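Local structure of tetrapyrrole methylase family protein (Chlorobaculum tepidum, 3HH1) at residues R42-L47 against K55-Y60; G6-V11 against T99-A104; L75-S80 against H105-P110. The protein probably catalyses, as the full-length enzyme of which this is the N-terminal part, S-adenosylmethionine-dependent 2'-O-methylation of a cytidine ribose in 16S rRNA. One frame throughout, in Å; residues are numbered along the deposited sequence.

Contact 1 (R42-L47 against K55-Y60); sequences RTSILL and KRLVSY
A small apolar contact between a helix and the strand that follows it, Leu47 against Leu57, shows how a beta-alpha-beta unit closes on itself at the margin of a parallel sheet. The helical residues 42-47 belong to the connection between strand 34-37 and strand 57-59, the latter being the outermost strand on this side. Leu57 supplies both of its methyl groups. CD2 meets Leu47 CD1 at 3.8 Å, the two leucine side chains running past one another in opposite directions. CD1 reaches one turn back along the helix, where Ser44 OG lies 4.1 Å from it. A methyl can only pack there; the hydroxyl's hydrogen bond goes to the carbonyl of Thr40 in its own helix. The first torsion of Leu57 (chi1 -63°) sets CG beside the backbone N, where CD2 faces Leu47 and CD1 faces Ser44. Lys55 adds its aliphatic root, CB lying 4.5 Å from Leu47 CD1, while its NZ turns away to hydrogen-bond the carbonyls of Arg30 and Ala32. Ile35 of the adjoining strand 34-37 touches Leu47, Lys55 and Leu57, and Ile52 also packs on Leu47. On the opposite face of strand 57-59, Val58 packs on helix 65-77, so the edge strand is sandwiched between helices 40-49 and 65-77.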
# COMPACT_ATOMS: atom_id res chain seq x y z
N ARG A 42 3.25 5.63 -17.50
CA ARG A 42 1.85 5.65 -17.15
C ARG A 42 1.48 6.99 -16.48
O ARG A 42 0.42 7.59 -16.75
CB ARG A 42 1.54 4.43 -16.25
CG ARG A 42 0.16 4.46 -15.61
CD ARG A 42 -0.24 3.10 -15.02
NE ARG A 42 -1.37 3.25 -14.10
CZ ARG A 42 -2.01 2.24 -13.49
NH1 ARG A 42 -3.01 2.50 -12.65
NH2 ARG A 42 -1.65 0.99 -13.72
N THR A 43 2.39 7.50 -15.64
CA THR A 43 2.10 8.76 -14.94
C THR A 43 2.05 9.95 -15.90
O THR A 43 1.20 10.85 -15.78
CB THR A 43 3.11 9.00 -13.79
OG1 THR A 43 3.05 7.87 -12.92
CG2 THR A 43 2.76 10.28 -12.99
N SER A 44 2.95 9.97 -16.88
CA SER A 44 2.91 11.03 -17.89
C SER A 44 1.59 11.03 -18.67
O SER A 44 1.04 12.08 -18.92
CB SER A 44 4.09 10.92 -18.87
OG SER A 44 5.29 11.18 -18.18
N ILE A 45 1.10 9.84 -19.02
CA ILE A 45 -0.15 9.73 -19.70
C ILE A 45 -1.29 10.32 -18.86
O ILE A 45 -2.11 11.09 -19.37
CB ILE A 45 -0.46 8.25 -20.06
CG1 ILE A 45 0.50 7.77 -21.15
CG2 ILE A 45 -1.88 8.12 -20.53
CD1 ILE A 45 0.48 6.25 -21.35
N LEU A 46 -1.33 9.98 -17.59
CA LEU A 46 -2.32 10.54 -16.65
C LEU A 46 -2.27 12.06 -16.56
O LEU A 46 -3.28 12.73 -16.67
CB LEU A 46 -2.16 9.93 -15.25
CG LEU A 46 -3.23 10.33 -14.21
CD1 LEU A 46 -3.52 9.15 -13.28
CD2 LEU A 46 -2.78 11.56 -13.47
N LEU A 47 -1.07 12.60 -16.37
CA LEU A 47 -0.90 14.04 -16.29
C LEU A 47 -1.33 14.76 -17.56
O LEU A 47 -2.02 15.76 -17.49
CB LEU A 47 0.54 14.40 -15.90
CG LEU A 47 0.96 13.85 -14.52
CD1 LEU A 47 2.41 14.19 -14.23
CD2 LEU A 47 0.05 14.22 -13.34
N LYS A 55 5.18 19.60 -14.47
CA LYS A 55 5.36 19.06 -13.15
C LYS A 55 6.73 18.38 -12.95
O LYS A 55 7.18 17.59 -13.79
CB LYS A 55 4.26 18.06 -12.91
CG LYS A 55 4.09 17.55 -11.52
CD LYS A 55 3.78 18.62 -10.45
CE LYS A 55 2.46 19.28 -10.63
NZ LYS A 55 2.38 20.53 -9.84
N ARG A 56 7.37 18.62 -11.82
CA ARG A 56 8.60 17.87 -11.48
C ARG A 56 8.22 16.43 -11.13
O ARG A 56 7.41 16.20 -10.24
CB ARG A 56 9.33 18.50 -10.33
CG ARG A 56 10.59 17.80 -9.94
CD ARG A 56 11.19 18.34 -8.67
NE ARG A 56 12.34 17.53 -8.31
CZ ARG A 56 13.06 17.70 -7.21
NH1 ARG A 56 12.76 18.65 -6.35
NH2 ARG A 56 14.07 16.90 -6.97
N LEU A 57 8.85 15.48 -11.80
CA LEU A 57 8.60 14.06 -11.54
C LEU A 57 9.79 13.46 -10.83
O LEU A 57 10.94 13.73 -11.21
CB LEU A 57 8.37 13.30 -12.83
CG LEU A 57 7.17 13.68 -13.68
CD1 LEU A 57 7.06 12.66 -14.81
CD2 LEU A 57 5.87 13.77 -12.84
N VAL A 58 9.54 12.64 -9.82
CA VAL A 58 10.61 11.85 -9.18
C VAL A 58 10.35 10.38 -9.52
O VAL A 58 9.34 9.84 -9.14
CB VAL A 58 10.61 12.04 -7.66
CG1 VAL A 58 11.68 11.10 -6.98
CG2 VAL A 58 10.86 13.53 -7.31
N SER A 59 11.22 9.76 -10.29
CA SER A 59 10.94 8.45 -10.77
C SER A 59 11.72 7.43 -9.92
O SER A 59 12.93 7.53 -9.77
CB SER A 59 11.27 8.34 -12.25
OG SER A 59 12.65 8.32 -12.41
N TYR A 60 10.99 6.50 -9.35
CA TYR A 60 11.54 5.47 -8.50
C TYR A 60 12.01 4.26 -9.30
O TYR A 60 11.25 3.68 -10.04
CB TYR A 60 10.48 5.05 -7.48
CG TYR A 60 11.00 4.02 -6.50
CD1 TYR A 60 11.64 4.43 -5.32
CD2 TYR A 60 10.90 2.67 -6.75
CE1 TYR A 60 12.16 3.51 -4.42
CE2 TYR A 60 11.42 1.73 -5.84
CZ TYR A 60 12.04 2.17 -4.67
OH TYR A 60 12.56 1.29 -3.76

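Contact 2 (G6-V11 against T99-A104); sequences GTLYVV and TMASAA
Leu8 drives one methyl, CD2, against the backbone of helix 98-106 at Ala101, and nearly the whole contact hangs on that single group. CD2 lies 3.5 Å from Ala101 CA, tighter than the usual van der Waals separation for carbons, and 3.8 Å from Ala101 CB. The same methyl, Leu8 CD2, is 4.1 Å from Ala104 CB, one turn further along. Leu8 CD2 also lies 3.9 Å from Met100 O, a carbonyl oxygen already engaged as acceptor for the backbone N-H one turn on. Leu8 thus fits against a shallow surface whose two alanines carry no more than a methyl each, and it is these small residues that let CD2 come so near the helix backbone at Ala101. Its CG is anti to the backbone N (chi1 -175°), which sends the branch straight out from the strand to the helix. Met100, present as selenomethionine, contributes mainly its backbone here; its side chain leads off and packs on Val72 and Tyr60.

The axes of strand 8-11 and helix 99-104 approach to 9.8 Å and run nearly antiparallel, at 150°. Val10, two residues on, also directs its CB toward the helix, but packs on Val111 and on Ile93 of the second subunit. Tyr9 and Val11 face the other way, onto helix 23-31. Helix 98-106 connects strand 82-87 to strand 111-114, and strand 8-13 lies between these two in the parallel sheet; the crossover therefore covers the strand it skips. Helix 65-77 flanks it through Val72 and Leu76, while Thr99 and Ser102 hydrogen-bond Tyr98 and Asp95 of the second subunit.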
# COMPACT_ATOMS: atom_id res chain seq x y z
N GLY A 6 6.06 19.41 4.78
CA GLY A 6 5.21 19.03 3.67
C GLY A 6 4.62 17.68 3.95
O GLY A 6 5.12 16.89 4.77
N THR A 7 3.53 17.41 3.24
CA THR A 7 2.80 16.17 3.33
C THR A 7 3.06 15.34 2.10
O THR A 7 3.08 15.86 0.97
CB THR A 7 1.29 16.49 3.47
OG1 THR A 7 1.06 17.11 4.74
CG2 THR A 7 0.40 15.22 3.35
N LEU A 8 3.27 14.03 2.32
CA LEU A 8 3.29 13.07 1.25
C LEU A 8 1.84 12.58 1.02
O LEU A 8 1.29 11.83 1.88
CB LEU A 8 4.19 11.90 1.55
CG LEU A 8 4.34 10.90 0.40
CD1 LEU A 8 5.01 11.57 -0.90
CD2 LEU A 8 5.10 9.66 0.80
N TYR A 9 1.20 13.01 -0.06
CA TYR A 9 -0.14 12.53 -0.42
C TYR A 9 -0.04 11.30 -1.29
O TYR A 9 0.66 11.32 -2.28
CB TYR A 9 -0.91 13.59 -1.20
CG TYR A 9 -1.29 14.78 -0.36
CD1 TYR A 9 -2.28 14.68 0.59
CD2 TYR A 9 -0.61 15.99 -0.47
CE1 TYR A 9 -2.62 15.73 1.39
CE2 TYR A 9 -0.92 17.04 0.33
CZ TYR A 9 -1.94 16.93 1.25
OH TYR A 9 -2.27 18.00 2.06
N VAL A 10 -0.68 10.21 -0.89
CA VAL A 10 -0.69 8.99 -1.67
C VAL A 10 -2.02 8.96 -2.44
O VAL A 10 -3.11 8.85 -1.85
CB VAL A 10 -0.50 7.75 -0.79
CG1 VAL A 10 -0.44 6.54 -1.67
CG2 VAL A 10 0.81 7.88 0.06
N VAL A 11 -1.91 9.02 -3.77
CA VAL A 11 -3.03 9.16 -4.66
C VAL A 11 -3.16 7.90 -5.51
O VAL A 11 -2.24 7.57 -6.28
CB VAL A 11 -2.85 10.41 -5.56
CG1 VAL A 11 -4.11 10.61 -6.39
CG2 VAL A 11 -2.54 11.66 -4.69
N THR A 99 8.14 2.43 -0.60
CA THR A 99 9.35 2.70 0.16
C THR A 99 9.48 4.18 0.48
O THR A 99 9.98 4.55 1.54
CB THR A 99 10.56 2.26 -0.55
OG1 THR A 99 10.34 0.92 -1.03
CG2 THR A 99 11.76 2.26 0.45
N MSE A 100 8.99 5.03 -0.42
CA MSE A 100 9.04 6.46 -0.20
C MSE A 100 8.10 6.92 0.90
O MSE A 100 8.45 7.82 1.67
CB MSE A 100 8.81 7.22 -1.52
CG MSE A 100 9.94 7.11 -2.49
SE MSE A 100 9.49 7.87 -4.28
CE MSE A 100 8.15 6.60 -4.83
N ALA A 101 6.91 6.32 1.00
CA ALA A 101 5.98 6.58 2.09
C ALA A 101 6.50 6.06 3.42
O ALA A 101 6.38 6.72 4.46
CB ALA A 101 4.59 6.00 1.79
N SER A 102 7.07 4.87 3.44
CA SER A 102 7.68 4.37 4.67
C SER A 102 8.86 5.25 5.12
O SER A 102 9.01 5.51 6.32
CB SER A 102 8.09 2.92 4.47
OG SER A 102 8.74 2.42 5.62
N ALA A 103 9.69 5.73 4.19
CA ALA A 103 10.78 6.62 4.57
C ALA A 103 10.23 7.94 5.18
O ALA A 103 10.77 8.47 6.15
CB ALA A 103 11.72 6.89 3.36
N ALA A 104 9.18 8.51 4.58
CA ALA A 104 8.58 9.75 5.10
C ALA A 104 8.11 9.52 6.50
O ALA A 104 8.32 10.34 7.39
CB ALA A 104 7.37 10.20 4.21

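Contact 3 (L75-S80 against H105-P110)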
# COMPACT_ATOMS: atom_id res chain seq x y z
N LEU A 75 12.33 17.36 -0.28
CA LEU A 75 11.23 18.26 -0.65
C LEU A 75 10.22 18.43 0.51
O LEU A 75 9.79 19.53 0.81
CB LEU A 75 10.56 17.76 -1.89
CG LEU A 75 9.77 18.70 -2.81
CD1 LEU A 75 10.30 20.15 -2.90
CD2 LEU A 75 9.73 18.06 -4.16
N LEU A 76 9.87 17.33 1.16
CA LEU A 76 8.95 17.36 2.32
C LEU A 76 9.53 18.18 3.48
O LEU A 76 8.85 19.01 4.10
CB LEU A 76 8.66 15.94 2.76
CG LEU A 76 7.82 15.04 1.85
CD1 LEU A 76 7.78 13.61 2.39
CD2 LEU A 76 6.40 15.61 1.63
N GLU A 77 10.82 17.98 3.76
CA GLU A 77 11.47 18.75 4.83
C GLU A 77 11.49 20.25 4.52
O GLU A 77 11.46 21.09 5.43
CB GLU A 77 12.90 18.28 5.03
CG GLU A 77 13.05 16.86 5.54
CD GLU A 77 12.76 16.72 7.01
OE1 GLU A 77 12.55 17.75 7.68
OE2 GLU A 77 12.76 15.56 7.53
N GLU A 78 11.60 20.59 3.23
CA GLU A 78 11.53 21.96 2.81
C GLU A 78 10.12 22.55 2.76
O GLU A 78 9.97 23.70 2.34
CB GLU A 78 12.21 22.14 1.45
CG GLU A 78 13.73 21.83 1.44
CD GLU A 78 14.56 22.93 2.03
OE1 GLU A 78 13.99 23.84 2.69
OE2 GLU A 78 15.81 22.90 1.83
N GLY A 79 9.10 21.80 3.18
CA GLY A 79 7.74 22.33 3.32
C GLY A 79 6.90 22.20 2.06
O GLY A 79 5.85 22.79 1.98
N SER A 80 7.34 21.40 1.09
CA SER A 80 6.59 21.20 -0.13
C SER A 80 5.83 19.88 -0.05
O SER A 80 6.40 18.86 0.36
CB SER A 80 7.56 21.13 -1.30
OG SER A 80 6.88 20.92 -2.50
N HIS A 105 7.44 8.40 6.71
CA HIS A 105 7.00 8.06 8.08
C HIS A 105 8.18 7.94 9.07
O HIS A 105 8.12 8.46 10.21
CB HIS A 105 6.20 6.77 8.08
CG HIS A 105 5.59 6.47 9.42
ND1 HIS A 105 6.01 5.41 10.21
CD2 HIS A 105 4.62 7.09 10.12
CE1 HIS A 105 5.32 5.39 11.34
NE2 HIS A 105 4.46 6.40 11.31
N ALA A 106 9.24 7.28 8.62
CA ALA A 106 10.46 7.13 9.44
C ALA A 106 11.06 8.51 9.81
O ALA A 106 11.66 8.67 10.87
CB ALA A 106 11.49 6.26 8.73
N ALA A 107 10.91 9.49 8.93
CA ALA A 107 11.37 10.83 9.14
C ALA A 107 10.36 11.72 9.90
O ALA A 107 10.65 12.90 10.10
CB ALA A 107 11.76 11.47 7.83
N GLY A 108 9.24 11.17 10.36
CA GLY A 108 8.28 11.96 11.11
C GLY A 108 7.50 12.92 10.23
O GLY A 108 6.99 13.94 10.72
N LEU A 109 7.36 12.57 8.96
CA LEU A 109 6.63 13.40 8.01
C LEU A 109 5.26 12.79 7.73
O LEU A 109 5.11 11.58 7.69
CB LEU A 109 7.45 13.54 6.72
CG LEU A 109 8.85 14.16 6.91
CD1 LEU A 109 9.73 13.91 5.64
CD2 LEU A 109 8.74 15.65 7.18
N PRO A 110 4.24 13.63 7.52
CA PRO A 110 2.86 13.18 7.36
C PRO A 110 2.64 12.44 6.04
O PRO A 110 3.18 12.86 5.02
CB PRO A 110 2.04 14.46 7.38
CG PRO A 110 2.92 15.55 7.51
CD PRO A 110 4.33 15.10 7.60
O HOH W 1 12.07 15.18 9.81
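Leu76, in the last turn of helix 65-77, sets its CB 3.7 Å from Leu109 CD1, and its own CD1 meets that methyl at 3.8 Å, the two side chains crossing obliquely. Next along, Glu77 bends at chi2 (-76°), which brings the carboxylate against Leu109, the two side chains crossing at about a right angle; OE2 lies 3.9 Å from Leu109 CD1 and 4.2 Å from Ala107 CB. A water placed between Glu77 OE2 and Ala107 O suggests a bridge, although its 2.4 Å separation from OE2 is too short to be trusted. Gly79 then ends the helix in a Schellman motif, its positive phi (89°) suiting a residue without a side chain, and Gly108 ends helix 98-106 in the same manner. Leu109, just past that second motif, thus packs between Leu76 and the Glu77 carboxylate, and an alanine here would probably open a gap beside Leu76 and leave the carboxylate without the methyls it lies across. The contact joins the C-terminal ends of helices 65-77 and 98-106, with Val82 of strand 82-87 packing on Leu76 and strand 111-114 beginning directly beyond Pro110.

The three contacts show how helices clothe both faces of one parallel sheet. Contacts 2 and 3, about 8 Å apart centre to centre, share helix 98-106 and are joined by probable hydrogen bonds from Gly6 N to Leu76 O and Leu109 N to Ala104 O. Contact 1 lies across the chain's centre, about 16 and 20 Å from them centre to centre, yet its Tyr60 packs on Thr99 and Met100 and its Arg56 on Leu75. In sequence it falls between the segments of contact 2, whereas those of contacts 2 and 3 interleave. Contact 2 joins the chain's beginning and end, contact 3 the ends of helices 65-77 and 98-106, and contact 1 closes a local unit of this methylase domain.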